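Local atomic coordinates of ATPase BagA (Mycobacterium tuberculosis H37Rv, PDB entry 6BS3), a protein that hydrolyses ATP as one of the two subunits of the heterodimeric BagAB complex, whose ATPase activity is required for resistance to nitric oxide and elevated glycerol. Residues 168-173 against 228-233; 196-199 against 203-206. One frame throughout, in Å; residues are numbered along the deposited sequence.

Contact 1: residues 168-173 against 228-233; sequences RIARFL and AQMELP
Met230 reaches from just past helix 214-229 to the short helix 169-172, and its thioether tip does most of the touching. The methyl carbon CE lies 3.4 Å from Ala170 O, while SD rests against the methyl group of Ala170, 3.9 Å from its CB. With CG opposite the carbonyl carbon (chi1 -69°) and chi2 extended, the chain runs straight out from the backbone; the bend at chi3 (72°) then turns CE onto the carbonyl side of the short helix. Here CE also comes within 4.0 Å of Leu173 O, so one methyl group spans two backbone oxygens at the helix end.

Leu173, the residue at which the chain leaves helical geometry, and Leu232 form the second half of the contact. The branch CD1 of Leu232 comes closest to Leu173 at CB, 3.9 Å away. Both leucines also pack on Leu199 of helix 188-200 and on Ile206 of strand 204-210, so the contact joins two connections beside the central sheet of the P-loop NTPase domain.

The opposing segment is shaped by a Schellman motif in its C-terminal turn: Glu231 has positive phi, and its N bonds back to Ala228 O at 3.0 Å. Met230 and Leu232, either side of Glu231, both point toward 168-173. His200 NE2 hydrogen-bonds to Met230 O from outside the pair. Methyl, thioether and leucine groups meet, with the methyl of Met230 against two backbone oxygens, so the association rests on shape and van der Waals contact and not on directional bonds.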
ATOM      1  N   ARG A 168      -4.435   1.900 -10.403  1.00 50.53           N
ATOM      2  CA  ARG A 168      -3.696   1.917 -11.673  1.00 49.45           C
ATOM      3  C   ARG A 168      -4.162   0.882 -12.692  1.00 50.32           C
ATOM      4  O   ARG A 168      -3.733   0.945 -13.847  1.00 50.24           O
ATOM      5  CB  ARG A 168      -2.194   1.689 -11.391  1.00 50.67           C
ATOM      6  CG  ARG A 168      -1.549   2.767 -10.536  1.00 63.26           C
ATOM      7  CD  ARG A 168      -0.065   2.543 -10.350  1.00 81.96           C
ATOM      8  NE  ARG A 168       0.581   3.761  -9.862  1.00105.71           N
ATOM      9  CZ  ARG A 168       1.878   4.032  -9.985  1.00125.41           C
ATOM     10  NH1 ARG A 168       2.692   3.170 -10.588  1.00111.80           N
ATOM     11  NH2 ARG A 168       2.370   5.171  -9.515  1.00113.33           N
ATOM     12  N   ILE A 169      -4.991  -0.091 -12.272  1.00 45.38           N
ATOM     13  CA  ILE A 169      -5.406  -1.222 -13.119  1.00 43.91           C
ATOM     14  C   ILE A 169      -6.150  -0.800 -14.394  1.00 48.30           C
ATOM     15  O   ILE A 169      -5.844  -1.347 -15.460  1.00 48.97           O
ATOM     16  CB  ILE A 169      -6.176  -2.337 -12.333  1.00 45.81           C
ATOM     17  CG1 ILE A 169      -6.308  -3.647 -13.154  1.00 44.93           C
ATOM     18  CG2 ILE A 169      -7.548  -1.876 -11.781  1.00 45.41           C
ATOM     19  CD1 ILE A 169      -4.984  -4.387 -13.485  1.00 40.45           C
ATOM     20  N   ALA A 170      -7.103   0.143 -14.299  1.00 45.39           N
ATOM     21  CA  ALA A 170      -7.899   0.561 -15.460  1.00 45.52           C
ATOM     22  C   ALA A 170      -7.034   1.203 -16.532  1.00 50.29           C
ATOM     23  O   ALA A 170      -7.146   0.807 -17.687  1.00 52.01           O
ATOM     24  CB  ALA A 170      -9.054   1.473 -15.044  1.00 45.80           C
ATOM     25  N   ARG A 171      -6.115   2.112 -16.143  1.00 45.96           N
ATOM     26  CA  ARG A 171      -5.150   2.754 -17.042  1.00 45.54           C
ATOM     27  C   ARG A 171      -4.166   1.726 -17.639  1.00 48.28           C
ATOM     28  O   ARG A 171      -3.876   1.783 -18.840  1.00 49.53           O
ATOM     29  CB  ARG A 171      -4.407   3.889 -16.305  1.00 48.19           C
ATOM     30  CG  ARG A 171      -3.218   4.532 -17.074  1.00 59.84           C
ATOM     31  CD  ARG A 171      -3.629   5.309 -18.325  1.00 80.08           C
ATOM     32  NE  ARG A 171      -4.638   6.336 -18.040  1.00 95.89           N
ATOM     33  CZ  ARG A 171      -4.368   7.616 -17.798  1.00109.10           C
ATOM     34  NH1 ARG A 171      -3.115   8.056 -17.821  1.00 93.95           N
ATOM     35  NH2 ARG A 171      -5.351   8.469 -17.535  1.00 93.45           N
ATOM     36  N   PHE A 172      -3.684   0.770 -16.818  1.00 43.28           N
ATOM     37  CA  PHE A 172      -2.777  -0.290 -17.272  1.00 42.40           C
ATOM     38  C   PHE A 172      -3.372  -1.118 -18.428  1.00 49.39           C
ATOM     39  O   PHE A 172      -2.635  -1.542 -19.328  1.00 49.93           O
ATOM     40  CB  PHE A 172      -2.384  -1.207 -16.100  1.00 42.91           C
ATOM     41  CG  PHE A 172      -1.554  -2.416 -16.479  1.00 43.02           C
ATOM     42  CD1 PHE A 172      -0.230  -2.274 -16.889  1.00 44.24           C
ATOM     43  CD2 PHE A 172      -2.088  -3.700 -16.402  1.00 44.73           C
ATOM     44  CE1 PHE A 172       0.540  -3.393 -17.232  1.00 44.87           C
ATOM     45  CE2 PHE A 172      -1.311  -4.824 -16.739  1.00 47.09           C
ATOM     46  CZ  PHE A 172      -0.005  -4.661 -17.149  1.00 44.49           C
ATOM     47  N   LEU A 173      -4.704  -1.348 -18.394  1.00 47.34           N
ATOM     48  CA  LEU A 173      -5.403  -2.136 -19.409  1.00 47.11           C
ATOM     49  C   LEU A 173      -6.029  -1.271 -20.502  1.00 52.30           C
ATOM     50  O   LEU A 173      -6.722  -1.794 -21.374  1.00 52.75           O
ATOM     51  CB  LEU A 173      -6.432  -3.085 -18.753  1.00 46.63           C
ATOM     52  CG  LEU A 173      -5.847  -4.059 -17.712  1.00 49.68           C
ATOM     53  CD1 LEU A 173      -6.929  -4.666 -16.862  1.00 48.68           C
ATOM     54  CD2 LEU A 173      -4.945  -5.107 -18.361  1.00 48.73           C
ATOM     55  N   ALA A 228     -15.952  -1.998 -15.738  1.00 51.55           N
ATOM     56  CA  ALA A 228     -17.251  -2.288 -16.384  1.00 52.49           C
ATOM     57  C   ALA A 228     -17.528  -1.297 -17.522  1.00 58.56           C
ATOM     58  O   ALA A 228     -18.011  -1.717 -18.579  1.00 59.17           O
ATOM     59  CB  ALA A 228     -18.384  -2.238 -15.368  1.00 52.86           C
ATOM     60  N   GLN A 229     -17.179   0.007 -17.317  1.00 54.94           N
ATOM     61  CA  GLN A 229     -17.310   1.081 -18.310  1.00 54.79           C
ATOM     62  C   GLN A 229     -16.431   0.822 -19.535  1.00 58.14           C
ATOM     63  O   GLN A 229     -16.809   1.174 -20.650  1.00 58.16           O
ATOM     64  CB  GLN A 229     -16.961   2.445 -17.694  1.00 56.49           C
ATOM     65  CG  GLN A 229     -18.111   3.064 -16.909  1.00 82.21           C
ATOM     66  CD  GLN A 229     -17.800   4.436 -16.358  1.00113.88           C
ATOM     67  OE1 GLN A 229     -18.561   5.387 -16.563  1.00115.90           O
ATOM     68  NE2 GLN A 229     -16.691   4.579 -15.630  1.00104.23           N
ATOM     69  N   MET A 230     -15.266   0.209 -19.322  1.00 54.02           N
ATOM     70  CA  MET A 230     -14.317  -0.140 -20.378  1.00 53.38           C
ATOM     71  C   MET A 230     -14.698  -1.469 -21.045  1.00 57.39           C
ATOM     72  O   MET A 230     -14.079  -1.856 -22.037  1.00 57.23           O
ATOM     73  CB  MET A 230     -12.907  -0.242 -19.798  1.00 55.18           C
ATOM     74  CG  MET A 230     -12.329   1.095 -19.357  1.00 58.30           C
ATOM     75  SD  MET A 230     -10.718   0.901 -18.546  1.00 61.95           S
ATOM     76  CE  MET A 230      -9.689   0.478 -19.956  1.00 57.81           C
ATOM     77  N   GLU A 231     -15.732  -2.152 -20.501  1.00 53.59           N
ATOM     78  CA  GLU A 231     -16.239  -3.450 -20.933  1.00 53.03           C
ATOM     79  C   GLU A 231     -15.171  -4.540 -20.743  1.00 55.16           C
ATOM     80  O   GLU A 231     -15.048  -5.469 -21.540  1.00 55.71           O
ATOM     81  CB  GLU A 231     -16.842  -3.392 -22.351  1.00 54.74           C
ATOM     82  CG  GLU A 231     -18.309  -2.984 -22.332  1.00 70.35           C
ATOM     83  CD  GLU A 231     -18.773  -1.965 -23.355  1.00102.73           C
ATOM     84  OE1 GLU A 231     -19.545  -1.057 -22.967  1.00109.56           O
ATOM     85  OE2 GLU A 231     -18.380  -2.075 -24.540  1.00 98.12           O
ATOM     86  N   LEU A 232     -14.414  -4.420 -19.650  1.00 50.02           N
ATOM     87  CA  LEU A 232     -13.384  -5.387 -19.285  1.00 48.74           C
ATOM     88  C   LEU A 232     -13.991  -6.468 -18.357  1.00 53.34           C
ATOM     89  O   LEU A 232     -14.765  -6.128 -17.465  1.00 53.92           O
ATOM     90  CB  LEU A 232     -12.151  -4.699 -18.674  1.00 47.09           C
ATOM     91  CG  LEU A 232     -11.237  -3.972 -19.670  1.00 49.28           C
ATOM     92  CD1 LEU A 232     -10.312  -3.043 -18.975  1.00 48.04           C
ATOM     93  CD2 LEU A 232     -10.433  -4.939 -20.523  1.00 50.04           C
ATOM     94  N   PRO A 233     -13.716  -7.769 -18.600  1.00 49.44           N
ATOM     95  CA  PRO A 233     -14.350  -8.827 -17.795  1.00 48.50           C
ATOM     96  C   PRO A 233     -13.887  -8.939 -16.347  1.00 52.32           C
ATOM     97  O   PRO A 233     -12.707  -9.136 -16.073  1.00 52.56           O
ATOM     98  CB  PRO A 233     -14.052 -10.102 -18.587  1.00 49.49           C
ATOM     99  CG  PRO A 233     -12.819  -9.802 -19.317  1.00 54.07           C
ATOM    100  CD  PRO A 233     -12.864  -8.348 -19.656  1.00 50.51           C
TER

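Contact 2: residues 196-199 against 203-206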
ATOM      1  N   VAL A 196      -6.212  -5.759 -27.212  1.00 53.85           N
ATOM      2  CA  VAL A 196      -7.565  -5.263 -26.919  1.00 54.33           C
ATOM      3  C   VAL A 196      -8.575  -6.419 -26.995  1.00 60.09           C
ATOM      4  O   VAL A 196      -9.393  -6.560 -26.085  1.00 60.67           O
ATOM      5  CB  VAL A 196      -7.979  -4.103 -27.874  1.00 58.32           C
ATOM      6  CG1 VAL A 196      -9.490  -3.864 -27.863  1.00 57.84           C
ATOM      7  CG2 VAL A 196      -7.240  -2.822 -27.536  1.00 58.13           C
ATOM      8  N   LYS A 197      -8.524  -7.220 -28.096  1.00 56.24           N
ATOM      9  CA  LYS A 197      -9.413  -8.363 -28.341  1.00 55.57           C
ATOM     10  C   LYS A 197      -9.291  -9.387 -27.221  1.00 57.79           C
ATOM     11  O   LYS A 197     -10.312  -9.855 -26.727  1.00 57.48           O
ATOM     12  CB  LYS A 197      -9.096  -9.027 -29.692  1.00 58.13           C
ATOM     13  CG  LYS A 197     -10.045  -8.632 -30.803  1.00 79.21           C
ATOM     14  CD  LYS A 197      -9.503  -9.033 -32.173  1.00 92.41           C
ATOM     15  CE  LYS A 197      -8.958  -7.847 -32.936  1.00102.10           C
ATOM     16  NZ  LYS A 197      -8.153  -8.254 -34.118  1.00109.03           N
ATOM     17  N   LEU A 198      -8.038  -9.729 -26.820  1.00 52.10           N
ATOM     18  CA  LEU A 198      -7.772 -10.685 -25.748  1.00 50.40           C
ATOM     19  C   LEU A 198      -8.350 -10.190 -24.424  1.00 53.53           C
ATOM     20  O   LEU A 198      -9.103 -10.930 -23.791  1.00 53.30           O
ATOM     21  CB  LEU A 198      -6.269 -11.018 -25.619  1.00 49.69           C
ATOM     22  CG  LEU A 198      -5.854 -11.863 -24.384  1.00 54.25           C
ATOM     23  CD1 LEU A 198      -6.481 -13.253 -24.410  1.00 54.78           C
ATOM     24  CD2 LEU A 198      -4.365 -11.998 -24.286  1.00 55.39           C
ATOM     25  N   LEU A 199      -8.019  -8.941 -24.029  1.00 49.59           N
ATOM     26  CA  LEU A 199      -8.470  -8.331 -22.765  1.00 49.04           C
ATOM     27  C   LEU A 199      -9.981  -8.263 -22.603  1.00 53.39           C
ATOM     28  O   LEU A 199     -10.471  -8.528 -21.517  1.00 52.52           O
ATOM     29  CB  LEU A 199      -7.860  -6.943 -22.544  1.00 48.16           C
ATOM     30  CG  LEU A 199      -6.348  -6.886 -22.346  1.00 51.17           C
ATOM     31  CD1 LEU A 199      -5.860  -5.447 -22.347  1.00 49.44           C
ATOM     32  CD2 LEU A 199      -5.911  -7.649 -21.075  1.00 51.63           C
ATOM     33  N   GLN A 203     -11.710 -15.071 -22.488  1.00 51.24           N
ATOM     34  CA  GLN A 203     -10.404 -15.698 -22.211  1.00 49.81           C
ATOM     35  C   GLN A 203      -9.702 -14.958 -21.066  1.00 48.74           C
ATOM     36  O   GLN A 203      -8.669 -15.417 -20.584  1.00 47.47           O
ATOM     37  CB  GLN A 203      -9.505 -15.634 -23.458  1.00 51.46           C
ATOM     38  CG  GLN A 203     -10.000 -16.455 -24.637  1.00 70.39           C
ATOM     39  CD  GLN A 203      -9.583 -17.888 -24.504  1.00 92.65           C
ATOM     40  OE1 GLN A 203     -10.244 -18.694 -23.835  1.00 89.67           O
ATOM     41  NE2 GLN A 203      -8.462 -18.222 -25.131  1.00 83.85           N
ATOM     42  N   THR A 204     -10.251 -13.800 -20.654  1.00 43.36           N
ATOM     43  CA  THR A 204      -9.698 -12.945 -19.600  1.00 43.26           C
ATOM     44  C   THR A 204     -10.702 -12.768 -18.454  1.00 48.17           C
ATOM     45  O   THR A 204     -11.916 -12.846 -18.669  1.00 47.88           O
ATOM     46  CB  THR A 204      -9.253 -11.581 -20.230  1.00 48.17           C
ATOM     47  OG1 THR A 204      -8.391 -11.828 -21.338  1.00 46.10           O
ATOM     48  CG2 THR A 204      -8.535 -10.649 -19.245  1.00 44.59           C
ATOM     49  N   ALA A 205     -10.179 -12.523 -17.236  1.00 45.43           N
ATOM     50  CA  ALA A 205     -10.942 -12.200 -16.020  1.00 44.39           C
ATOM     51  C   ALA A 205     -10.042 -11.421 -15.084  1.00 44.35           C
ATOM     52  O   ALA A 205      -8.888 -11.787 -14.889  1.00 42.64           O
ATOM     53  CB  ALA A 205     -11.453 -13.461 -15.320  1.00 45.02           C
ATOM     54  N   ILE A 206     -10.582 -10.348 -14.503  1.00 41.13           N
ATOM     55  CA  ILE A 206      -9.899  -9.496 -13.524  1.00 39.94           C
ATOM     56  C   ILE A 206     -10.497  -9.806 -12.143  1.00 42.64           C
ATOM     57  O   ILE A 206     -11.695  -9.613 -11.937  1.00 41.81           O
ATOM     58  CB  ILE A 206     -10.001  -7.987 -13.881  1.00 42.43           C
ATOM     59  CG1 ILE A 206      -9.372  -7.696 -15.262  1.00 42.88           C
ATOM     60  CG2 ILE A 206      -9.369  -7.100 -12.789  1.00 42.01           C
ATOM     61  CD1 ILE A 206     -10.093  -6.730 -16.127  1.00 41.69           C
TER
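Thr204 OG1 donates a hydrogen bond of 2.7 Å to Leu198 O, near the C-terminal end of helix 188-200. The hydroxyl does not lie on a lone pair: it approaches from above the carbonyl plane, 51° out of it, with a C=O...OG1 angle of 120°. The threonine's first torsion (chi1 -53°) sets OG1 opposite its carbonyl carbon and turns it to the helix. Beside this bond, Thr204 CB sits 3.5 Å from Leu199 O, and CG2 lies 3.7 Å from the same oxygen. One side chain covers two successive carbonyls of the last helical turn.

Leu198 adds an apolar flank. Its CD1 is 3.9 Å from Thr204 OG1 and 4.0 Å from Gln203 CB, and its side chain crosses both partners at about a right angle. The bent chain of Gln203 carries its amide away from the helix, leaving CB to make the contact.

Further out, Ser201 OG is hydrogen-bonded to both Leu198 O and Gln203 N, tying the helix end to the strand segment; Leu198 O thus has two hydroxyl partners. Backbone bonds of Gln203 and Ala205 to Leu23 fix the segment beside strand 23-28, while Leu198 packs on Lys142 and Val145 of helix 130-146. This helix, running through a short connection into a parallel strand, completes a beta-alpha-beta crossover from strand 158-162 to strand 204-210, as expected of the P-loop NTPase fold.

Overall arrangement
Contact 2 is nested within the stretch of chain closed by contact 1, and their centres are 10 Å apart. They meet directly at Pro233, whose O lies 2.9 Å from Ile206 N, a probable hydrogen bond linking the residue before strand 234-242 to the neighbouring parallel strand 204-210. Leu232 CD2 also packs 3.7 Å from Leu199 O. Contact 1 joins a short helix to the turn after helix 214-229, beside the sheet, by van der Waals contact; contact 2 ties a helix to a strand through a hydroxyl-carbonyl bond. Contact 1 is the nearer to the nucleotide site, yet the Leu173 side chain is still about 11 Å from that of the ATP-binding Lys34.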